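Local coordinates for galectin (Xenopus laevis, PDB 3WUD), which binds lactose and probably other beta-galactosides, as a two-subunit lectin of the galectin family from frog skin, at residues H18-P27 and M125-H136; V79-I90 and K102-N110. All blocks are in the same frame, centred on the assembly; numbering follows the deposited sequence. Where two conformers were deposited one is given.

Contact 1: H18-P27 and M125-H136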
loop_
_atom_site.group_PDB
_atom_site.type_symbol
_atom_site.label_atom_id
_atom_site.label_comp_id
_atom_site.label_asym_id
_atom_site.label_seq_id
_atom_site.Cartn_x
_atom_site.Cartn_y
_atom_site.Cartn_z
ATOM N N HIS A 18 3.717 -16.639 2.704
ATOM C CA HIS A 18 2.939 -15.736 1.859
ATOM C C HIS A 18 3.822 -14.848 1.007
ATOM O O HIS A 18 5.019 -14.746 1.275
ATOM C CB HIS A 18 2.044 -14.876 2.758
ATOM C CG HIS A 18 1.069 -15.697 3.540
ATOM N ND1 HIS A 18 -0.211 -15.943 3.092
ATOM C CD2 HIS A 18 1.225 -16.445 4.660
ATOM C CE1 HIS A 18 -0.827 -16.749 3.942
ATOM N NE2 HIS A 18 0.026 -17.071 4.902
ATOM N N CYS A 19 3.197 -14.200 0.014
ATOM C CA CYS A 19 3.936 -13.330 -0.890
ATOM C C CYS A 19 3.201 -12.016 -1.048
ATOM O O CYS A 19 1.986 -11.891 -0.850
ATOM C CB CYS A 19 4.424 -14.003 -2.227
ATOM S SG CYS A 19 3.488 -13.987 -3.804
ATOM N N LEU A 20 4.001 -10.991 -1.288
ATOM C CA LEU A 20 3.546 -9.635 -1.500
ATOM C C LEU A 20 3.895 -9.369 -2.970
ATOM O O LEU A 20 5.044 -9.514 -3.364
ATOM C CB LEU A 20 4.277 -8.700 -0.544
ATOM C CG LEU A 20 3.980 -7.185 -0.693
ATOM C CD1 LEU A 20 4.497 -6.352 0.458
ATOM C CD2 LEU A 20 4.587 -6.602 -1.974
ATOM N N GLU A 21 2.899 -9.110 -3.772
ATOM C CA GLU A 21 3.099 -8.747 -5.182
ATOM C C GLU A 21 3.013 -7.280 -5.360
ATOM O O GLU A 21 2.076 -6.666 -4.890
ATOM C CB GLU A 21 2.020 -9.367 -6.079
ATOM C CG GLU A 21 2.258 -9.002 -7.552
ATOM C CD GLU A 21 1.009 -9.061 -8.404
ATOM O OE1 GLU A 21 0.793 -8.133 -9.249
ATOM O OE2 GLU A 21 0.259 -10.039 -8.225
ATOM N N LEU A 22 3.997 -6.688 -6.045
ATOM C CA LEU A 22 4.000 -5.258 -6.356
ATOM C C LEU A 22 3.961 -5.071 -7.881
ATOM O O LEU A 22 4.699 -5.735 -8.589
ATOM C CB LEU A 22 5.246 -4.565 -5.803
ATOM C CG LEU A 22 5.222 -3.032 -5.752
ATOM C CD1 LEU A 22 5.781 -2.497 -4.455
ATOM C CD2 LEU A 22 5.967 -2.386 -6.938
ATOM N N LYS A 23 3.085 -4.189 -8.352
ATOM C CA LYS A 23 3.066 -3.789 -9.747
ATOM C C LYS A 23 3.306 -2.285 -9.792
ATOM O O LYS A 23 2.707 -1.536 -9.042
ATOM C CB LYS A 23 1.716 -4.171 -10.397
ATOM C CG LYS A 23 1.661 -3.931 -11.902
ATOM C CD LYS A 23 0.346 -4.445 -12.491
ATOM C CE LYS A 23 0.401 -5.928 -12.761
ATOM N NZ LYS A 23 -0.870 -6.399 -13.421
ATOM N N GLY A 24 4.127 -1.802 -10.725
ATOM C CA GLY A 24 4.471 -0.403 -10.751
ATOM C C GLY A 24 4.913 -0.040 -12.164
ATOM O O GLY A 24 5.182 -0.932 -12.978
ATOM N N PHE A 25 5.083 1.264 -12.409
ATOM C CA PHE A 25 5.505 1.763 -13.711
ATOM C C PHE A 25 6.900 2.367 -13.592
ATOM O O PHE A 25 7.124 3.186 -12.749
ATOM C CB PHE A 25 4.528 2.821 -14.294
ATOM C CG PHE A 25 4.862 3.230 -15.728
ATOM C CD1 PHE A 25 4.281 2.577 -16.806
ATOM C CD2 PHE A 25 5.749 4.258 -15.961
ATOM C CE1 PHE A 25 4.592 2.951 -18.110
ATOM C CE2 PHE A 25 6.073 4.654 -17.279
ATOM C CZ PHE A 25 5.510 3.985 -18.330
ATOM N N ILE A 26 7.813 1.896 -14.440
ATOM C CA ILE A 26 9.161 2.380 -14.430
ATOM C C ILE A 26 9.225 3.558 -15.419
ATOM O O ILE A 26 9.011 3.314 -16.575
ATOM C CB ILE A 26 10.156 1.320 -14.873
ATOM C CG1 ILE A 26 10.084 0.061 -14.019
ATOM C CG2 ILE A 26 11.545 1.882 -14.826
ATOM C CD1 ILE A 26 10.634 -1.176 -14.699
ATOM N N PRO A 27 9.526 4.774 -14.943
ATOM C CA PRO A 27 9.726 5.958 -15.772
ATOM C C PRO A 27 10.711 5.712 -16.927
ATOM O O PRO A 27 11.703 4.947 -16.840
ATOM C CB PRO A 27 10.290 7.003 -14.799
ATOM C CG PRO A 27 9.951 6.490 -13.411
ATOM C CD PRO A 27 9.908 5.029 -13.530
ATOM N N MET A 125 9.471 2.148 -1.491
ATOM C CA MET A 125 9.953 2.031 -2.870
ATOM C C MET A 125 10.312 3.401 -3.406
ATOM O O MET A 125 9.792 4.442 -2.949
ATOM C CB MET A 125 8.934 1.321 -3.721
ATOM C CG MET A 125 7.642 2.091 -3.847
ATOM S SD MET A 125 6.350 1.059 -4.537
ATOM C CE MET A 125 6.049 1.734 -6.153
ATOM N N ASP A 126 11.172 3.418 -4.406
ATOM C CA ASP A 126 11.719 4.661 -4.911
ATOM C C ASP A 126 12.041 4.419 -6.407
ATOM O O ASP A 126 12.490 3.362 -6.774
ATOM C CB ASP A 126 12.981 5.028 -4.117
ATOM C CG ASP A 126 13.545 6.417 -4.447
ATOM O OD1 ASP A 126 12.809 7.388 -4.855
ATOM O OD2 ASP A 126 14.767 6.541 -4.262
ATOM N N GLY A 127 11.721 5.367 -7.260
ATOM C CA GLY A 127 12.066 5.250 -8.668
ATOM C C GLY A 127 11.073 4.475 -9.530
ATOM O O GLY A 127 11.331 4.251 -10.717
ATOM N N ILE A 128 9.968 4.049 -8.917
ATOM C CA ILE A 128 8.958 3.255 -9.582
ATOM C C ILE A 128 7.608 3.754 -9.080
ATOM O O ILE A 128 7.451 3.935 -7.899
ATOM C CB ILE A 128 9.179 1.700 -9.381
ATOM C CG1 ILE A 128 8.097 0.904 -10.107
ATOM C CG2 ILE A 128 9.265 1.286 -7.910
ATOM C CD1 ILE A 128 8.319 -0.586 -10.052
ATOM N N GLU A 129 6.653 3.930 -9.972
ATOM C CA GLU A 129 5.357 4.478 -9.608
ATOM C C GLU A 129 4.419 3.346 -9.225
ATOM O O GLU A 129 4.258 2.403 -9.960
ATOM C CB GLU A 129 4.805 5.338 -10.740
ATOM C CG GLU A 129 5.764 6.474 -11.069
ATOM C CD GLU A 129 5.239 7.439 -12.123
ATOM O OE1 GLU A 129 4.043 7.842 -11.999
ATOM O OE2 GLU A 129 6.026 7.792 -13.073
ATOM N N LEU A 130 3.763 3.460 -8.081
ATOM C CA LEU A 130 2.882 2.380 -7.665
ATOM C C LEU A 130 1.712 2.276 -8.619
ATOM O O LEU A 130 1.063 3.282 -8.973
ATOM C CB LEU A 130 2.353 2.646 -6.248
ATOM C CG LEU A 130 1.345 1.715 -5.665
ATOM C CD1 LEU A 130 1.864 0.305 -5.443
ATOM C CD2 LEU A 130 0.893 2.345 -4.334
ATOM N N LYS A 131 1.385 1.042 -8.966
ATOM C CA LYS A 131 0.121 0.746 -9.654
ATOM C C LYS A 131 -0.716 -0.097 -8.686
ATOM O O LYS A 131 -1.849 0.256 -8.451
ATOM C CB LYS A 131 0.380 0.035 -11.006
ATOM C CG LYS A 131 -0.826 -0.600 -11.713
ATOM C CD LYS A 131 -1.962 0.343 -12.013
ATOM C CE LYS A 131 -3.262 -0.448 -12.267
ATOM N NZ LYS A 131 -3.434 -1.680 -11.384
ATOM N N ALA A 132 -0.183 -1.180 -8.124
ATOM C CA ALA A 132 -0.952 -2.024 -7.211
ATOM C C ALA A 132 -0.012 -2.772 -6.257
ATOM O O ALA A 132 1.125 -3.152 -6.640
ATOM C CB ALA A 132 -1.785 -3.034 -7.970
ATOM N N ILE A 133 -0.522 -3.044 -5.053
ATOM C CA ILE A 133 0.095 -4.034 -4.144
ATOM C C ILE A 133 -0.945 -5.058 -3.718
ATOM O O ILE A 133 -2.109 -4.712 -3.447
ATOM C CB ILE A 133 0.725 -3.362 -2.890
ATOM C CG1 ILE A 133 1.935 -2.534 -3.345
ATOM C CG2 ILE A 133 1.166 -4.414 -1.829
ATOM C CD1 ILE A 133 2.484 -1.516 -2.365
ATOM N N SER A 134 -0.549 -6.328 -3.625
ATOM C CA SER A 134 -1.470 -7.309 -3.076
ATOM C C SER A 134 -0.766 -8.374 -2.249
ATOM O O SER A 134 0.422 -8.708 -2.499
ATOM C CB SER A 134 -2.329 -7.928 -4.181
ATOM O OG SER A 134 -1.521 -8.683 -5.032
ATOM N N LEU A 135 -1.481 -8.917 -1.251
ATOM C CA LEU A 135 -0.913 -9.943 -0.382
ATOM C C LEU A 135 -1.529 -11.287 -0.698
ATOM O O LEU A 135 -2.749 -11.404 -0.854
ATOM C CB LEU A 135 -1.132 -9.604 1.077
ATOM C CG LEU A 135 -0.682 -8.193 1.390
ATOM C CD1 LEU A 135 -1.151 -7.799 2.800
ATOM C CD2 LEU A 135 0.825 -8.019 1.208
ATOM N N HIS A 136 -0.693 -12.298 -0.837
ATOM C CA HIS A 136 -1.181 -13.652 -1.106
ATOM C C HIS A 136 -0.701 -14.536 0.034
ATOM O O HIS A 136 -1.295 -14.529 1.128
ATOM C CB HIS A 136 -0.683 -14.122 -2.461
ATOM C CG HIS A 136 -0.940 -13.130 -3.560
ATOM N ND1 HIS A 136 -2.156 -13.039 -4.203
ATOM C CD2 HIS A 136 -0.158 -12.163 -4.096
ATOM C CE1 HIS A 136 -2.101 -12.080 -5.107
ATOM N NE2 HIS A 136 -0.902 -11.530 -5.063
ATOM O OXT HIS A 136 0.326 -15.195 -0.089
#
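The His18 imidazole meets the C-terminal carboxylate of His136 edge-on: ND1 of His18 donates at 2.7 Å to O of His136, which lies 8° out of the ring plane, and approaches in the carbonyl plane, on a lone pair of that oxygen. OXT of His136 takes the backbone N of Cys19, so the chain end is gripped twice. CB of Glu21 sits at the edge of the His136 ring, 3.8 Å from NE2 of His136, and the ring plane is turned only 13° from that of the Glu21 carboxylate.

The strands run antiparallel at 148°, interrupted by a classic beta bulge that sets Lys131 and Ala132 opposite Lys23; beyond it Phe25 and Glu129 pair again. O of Lys23 accepts from N of Lys131 (2.9 Å) and N of Ala132 (3.1 Å), both from one face. Within the sheet, CG of Leu20 meets CD2 of Leu135 at 3.8 Å; CD1 of Leu22 reaches SD of Met125 (3.6 Å) on strand 120-126 of the opposing sheet.

Along its other edge strand 19-26 bonds to strand 86-95, where Cys91 forms a disulfide with Cys19. Ala132 to Ser134 pair antiparallel with a strand of the second subunit, continuing the sheet across the dimer.

Contact 2: V79-I90 and K102-N110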
loop_
_atom_site.group_PDB
_atom_site.type_symbol
_atom_site.label_atom_id
_atom_site.label_comp_id
_atom_site.label_asym_id
_atom_site.label_seq_id
_atom_site.Cartn_x
_atom_site.Cartn_y
_atom_site.Cartn_z
ATOM N N VAL A 79 19.925 -11.611 -14.057
ATOM C CA VAL A 79 18.575 -11.608 -14.635
ATOM C C VAL A 79 18.046 -10.184 -14.639
ATOM O O VAL A 79 18.258 -9.442 -13.680
ATOM C CB VAL A 79 17.633 -12.516 -13.858
ATOM C CG1 VAL A 79 17.353 -11.979 -12.495
ATOM C CG2 VAL A 79 16.306 -12.647 -14.594
ATOM N N PHE A 80 17.343 -9.804 -15.704
ATOM C CA PHE A 80 16.878 -8.419 -15.835
ATOM C C PHE A 80 15.757 -8.277 -16.848
ATOM O O PHE A 80 15.972 -7.761 -17.954
ATOM C CB PHE A 80 18.049 -7.527 -16.238
ATOM C CG PHE A 80 17.870 -6.072 -15.891
ATOM C CD1 PHE A 80 18.176 -5.614 -14.621
ATOM C CD2 PHE A 80 17.462 -5.115 -16.826
ATOM C CE1 PHE A 80 18.033 -4.268 -14.285
ATOM C CE2 PHE A 80 17.253 -3.781 -16.478
ATOM C CZ PHE A 80 17.557 -3.346 -15.175
ATOM N N PRO A 81 14.568 -8.676 -16.474
ATOM C CA PRO A 81 13.408 -8.548 -17.378
ATOM C C PRO A 81 12.728 -7.187 -17.341
ATOM O O PRO A 81 11.487 -7.116 -17.429
ATOM C CB PRO A 81 12.448 -9.531 -16.769
ATOM C CG PRO A 81 12.728 -9.420 -15.326
ATOM C CD PRO A 81 14.209 -9.319 -15.212
ATOM N N PHE A 82 13.464 -6.123 -17.098
ATOM C CA PHE A 82 12.837 -4.827 -16.937
ATOM C C PHE A 82 13.108 -3.930 -18.153
ATOM O O PHE A 82 14.082 -4.128 -18.828
ATOM C CB PHE A 82 13.300 -4.149 -15.613
ATOM C CG PHE A 82 13.205 -5.037 -14.411
ATOM C CD1 PHE A 82 12.000 -5.196 -13.763
ATOM C CD2 PHE A 82 14.352 -5.648 -13.868
ATOM C CE1 PHE A 82 11.916 -6.027 -12.687
ATOM C CE2 PHE A 82 14.274 -6.442 -12.760
ATOM C CZ PHE A 82 13.056 -6.613 -12.174
ATOM N N GLN A 83 12.151 -3.042 -18.471
ATOM C CA GLN A 83 12.317 -1.974 -19.452
ATOM C C GLN A 83 11.888 -0.655 -18.857
ATOM O O GLN A 83 10.924 -0.558 -18.102
ATOM C CB GLN A 83 11.439 -2.226 -20.704
ATOM C CG GLN A 83 11.199 -3.704 -20.973
ATOM C CD GLN A 83 10.537 -4.014 -22.316
ATOM O OE1 GLN A 83 9.617 -3.316 -22.765
ATOM N NE2 GLN A 83 10.994 -5.095 -22.948
ATOM N N GLN A 84 12.593 0.390 -19.251
ATOM C CA GLN A 84 12.250 1.736 -18.887
ATOM C C GLN A 84 10.998 2.110 -19.650
ATOM O O GLN A 84 10.803 1.637 -20.771
ATOM C CB GLN A 84 13.376 2.706 -19.284
ATOM C CG GLN A 84 14.670 2.524 -18.505
ATOM C CD GLN A 84 15.865 3.078 -19.257
ATOM O OE1 GLN A 84 16.048 2.739 -20.421
ATOM N NE2 GLN A 84 16.664 3.929 -18.620
ATOM N N GLY A 85 10.133 2.892 -19.023
ATOM C CA GLY A 85 8.849 3.242 -19.631
ATOM C C GLY A 85 7.850 2.111 -19.810
ATOM O O GLY A 85 7.114 2.061 -20.825
ATOM N N ALA A 86 7.798 1.221 -18.822
ATOM C CA ALA A 86 6.936 0.067 -18.852
ATOM C C ALA A 86 6.524 -0.313 -17.444
ATOM O O ALA A 86 7.226 -0.005 -16.487
ATOM C CB ALA A 86 7.647 -1.120 -19.476
ATOM N N GLU A 87 5.433 -1.065 -17.374
ATOM C CA GLU A 87 4.988 -1.707 -16.154
ATOM C C GLU A 87 5.815 -2.956 -15.843
ATOM O O GLU A 87 6.341 -3.624 -16.767
ATOM C CB GLU A 87 3.505 -2.079 -16.299
ATOM C CG GLU A 87 2.757 -2.229 -14.986
ATOM C CD GLU A 87 1.251 -1.986 -15.150
ATOM O OE1 GLU A 87 0.641 -2.610 -16.019
ATOM O OE2 GLU A 87 0.688 -1.149 -14.448
ATOM N N THR A 88 5.985 -3.233 -14.550
ATOM C CA THR A 88 6.579 -4.464 -14.103
ATOM C C THR A 88 5.816 -4.959 -12.880
ATOM O O THR A 88 5.166 -4.183 -12.258
ATOM C CB THR A 88 8.074 -4.319 -13.812
ATOM O OG1 THR A 88 8.614 -5.642 -13.610
ATOM C CG2 THR A 88 8.300 -3.393 -12.584
ATOM N N SER A 89 5.881 -6.260 -12.602
ATOM C CA SER A 89 5.284 -6.877 -11.411
ATOM C C SER A 89 6.305 -7.827 -10.813
ATOM O O SER A 89 6.994 -8.569 -11.539
ATOM C CB SER A 89 3.960 -7.592 -11.762
ATOM O OG SER A 89 4.226 -8.697 -12.562
ATOM N N ILE A 90 6.501 -7.777 -9.494
ATOM C CA ILE A 90 7.446 -8.653 -8.804
ATOM C C ILE A 90 6.731 -9.238 -7.575
ATOM O O ILE A 90 5.967 -8.452 -6.918
ATOM C CB ILE A 90 8.703 -7.839 -8.368
ATOM C CG1 ILE A 90 9.352 -7.128 -9.582
ATOM C CG2 ILE A 90 9.705 -8.705 -7.604
ATOM C CD1 ILE A 90 9.382 -5.633 -9.452
ATOM N N LYS A 102 10.229 -13.383 -7.224
ATOM C CA LYS A 102 9.630 -13.981 -8.482
ATOM C C LYS A 102 9.322 -12.863 -9.458
ATOM O O LYS A 102 8.560 -11.929 -9.168
ATOM C CB LYS A 102 8.337 -14.771 -8.130
ATOM C CG LYS A 102 8.418 -15.692 -6.959
ATOM C CD LYS A 102 7.073 -16.395 -6.745
ATOM C CE LYS A 102 6.970 -17.019 -5.381
ATOM N NZ LYS A 102 5.545 -17.125 -4.978
ATOM N N LEU A 103 9.919 -12.950 -10.649
ATOM C CA LEU A 103 9.843 -11.974 -11.663
ATOM C C LEU A 103 8.764 -12.366 -12.696
ATOM O O LEU A 103 8.337 -13.565 -12.768
ATOM C CB LEU A 103 11.191 -11.804 -12.304
ATOM C CG LEU A 103 12.306 -11.412 -11.303
ATOM C CD1 LEU A 103 13.647 -11.405 -11.987
ATOM C CD2 LEU A 103 11.974 -10.082 -10.627
ATOM N N SER A 104 8.375 -11.356 -13.466
ATOM C CA SER A 104 7.264 -11.402 -14.413
ATOM C C SER A 104 7.473 -12.396 -15.529
ATOM O O SER A 104 6.510 -12.887 -16.080
ATOM C CB SER A 104 7.037 -10.006 -15.050
ATOM O OG SER A 104 8.232 -9.503 -15.725
ATOM N N ASP A 105 8.712 -12.685 -15.878
ATOM C CA ASP A 105 9.057 -13.653 -16.913
ATOM C C ASP A 105 9.304 -15.068 -16.372
ATOM O O ASP A 105 9.878 -15.895 -17.031
ATOM C CB ASP A 105 10.283 -13.127 -17.735
ATOM C CG ASP A 105 11.589 -13.157 -16.935
ATOM O OD1 ASP A 105 12.717 -13.089 -17.509
ATOM O OD2 ASP A 105 11.508 -13.301 -15.704
ATOM N N GLY A 106 8.897 -15.340 -15.128
ATOM C CA GLY A 106 9.111 -16.591 -14.514
ATOM C C GLY A 106 10.440 -16.835 -13.808
ATOM O O GLY A 106 10.568 -17.828 -13.076
ATOM N N GLN A 107 11.441 -15.992 -14.034
ATOM C CA GLN A 107 12.735 -16.158 -13.379
ATOM C C GLN A 107 12.588 -15.824 -11.926
ATOM O O GLN A 107 11.825 -14.952 -11.605
ATOM C CB GLN A 107 13.772 -15.266 -14.051
ATOM C CG GLN A 107 13.985 -15.721 -15.481
ATOM C CD GLN A 107 15.434 -15.588 -15.900
ATOM O OE1 GLN A 107 16.295 -16.411 -15.516
ATOM N NE2 GLN A 107 15.714 -14.546 -16.689
ATOM N N GLU A 108 13.325 -16.533 -11.080
ATOM C CA GLU A 108 13.207 -16.415 -9.634
ATOM C C GLU A 108 14.606 -16.499 -9.012
ATOM O O GLU A 108 15.472 -17.236 -9.542
ATOM C CB GLU A 108 12.466 -17.618 -9.082
ATOM C CG GLU A 108 10.989 -17.729 -9.370
ATOM C CD GLU A 108 10.459 -19.074 -8.899
ATOM O OE1 GLU A 108 11.278 -19.842 -8.340
ATOM O OE2 GLU A 108 9.248 -19.342 -9.054
ATOM N N PHE A 109 14.808 -15.889 -7.838
ATOM C CA PHE A 109 16.046 -16.123 -7.109
ATOM C C PHE A 109 15.768 -15.919 -5.649
ATOM O O PHE A 109 14.732 -15.368 -5.292
ATOM C CB PHE A 109 17.166 -15.210 -7.645
ATOM C CG PHE A 109 16.945 -13.720 -7.382
ATOM C CD1 PHE A 109 17.371 -13.115 -6.181
ATOM C CD2 PHE A 109 16.344 -12.919 -8.352
ATOM C CE1 PHE A 109 17.160 -11.734 -5.982
ATOM C CE2 PHE A 109 16.192 -11.538 -8.158
ATOM C CZ PHE A 109 16.558 -10.960 -6.956
ATOM N N ASN A 110 16.625 -16.454 -4.794
ATOM C CA ASN A 110 16.425 -16.351 -3.364
ATOM C C ASN A 110 17.444 -15.411 -2.814
ATOM O O ASN A 110 18.577 -15.372 -3.276
ATOM C CB ASN A 110 16.610 -17.694 -2.648
ATOM C CG ASN A 110 15.637 -18.741 -3.128
ATOM O OD1 ASN A 110 14.478 -18.461 -3.348
ATOM N ND2 ASN A 110 16.137 -19.934 -3.331
HETATM O O HOH W 1 9.194 -7.226 -15.452
HETATM O O HOH W 2 9.530 -8.561 -12.986
#
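A type I beta turn from Leu103 to Gly106, in the loop joining strands 98-103 and 108-112, packs against the segment leading into strand 86-95 and appears to close one end of the galectin beta-sandwich. The turn is braced internally: N of Gly106 reaches O of Leu103 at 3.0 Å, and OD2 of Asp105 accepts from N of Gln107 at 3.2 Å in an Asx turn, the donor standing 51° out of the carboxylate plane.

Leu103 is the apolar centre of the contact. Its two methyls divide the neighbours: CD1 of Leu103 meets CG1 of Val79 tip to tip at 3.8 Å and also CD of Pro81, whereas CD2 of Leu103 approaches CZ of Phe82 at 3.9 Å and CG2 of Ile90 at 4.0 Å. Asp105 crosses Pro81 at about a right angle, OD1 of Asp105 lying 3.6 Å from CB of Pro81.

Between the two segments the polar links run through water. One water donates to O of Pro81 at 3.0 Å; its contacts with OG1 of Thr88 and OG of Ser104 are unusually short and doubtful in detail. A second donates to O of Ser89 at 2.9 Å and accepts from N of Ser104.

Phe82 and Phe109 both reach Phe48 of strand 43-51 in the opposing sheet, while Val79 and Phe82 touch Ile61 of strand 60-67. Along the hairpin, the backbone of Lys102 bonds to Cys91 of strand 86-95.

How the contacts relate
Both contacts reach the five-stranded sheet, where strands 19-26 and 86-95 are neighbours: N of Leu22 in contact 1 lies 2.8 Å from O of Ile90 in contact 2, a probable hydrogen bond. Their chemistry differs with position. Contact 1 is a long strand pairing, broken by one beta bulge, at the sheet's dimer edge, rich in direct backbone bonds and burying 944 Å²; contact 2 buries 470 Å² at a loop end and relies on methyl packing and bridging waters. Each is partly buried: Leu20, Leu22, Ile133 and Met125 are the core of contact 1, Leu103, Phe82 and Ile90 that of contact 2, whereas Phe25 is exposed. Both segments of contact 2 fall in the chain between those of contact 1.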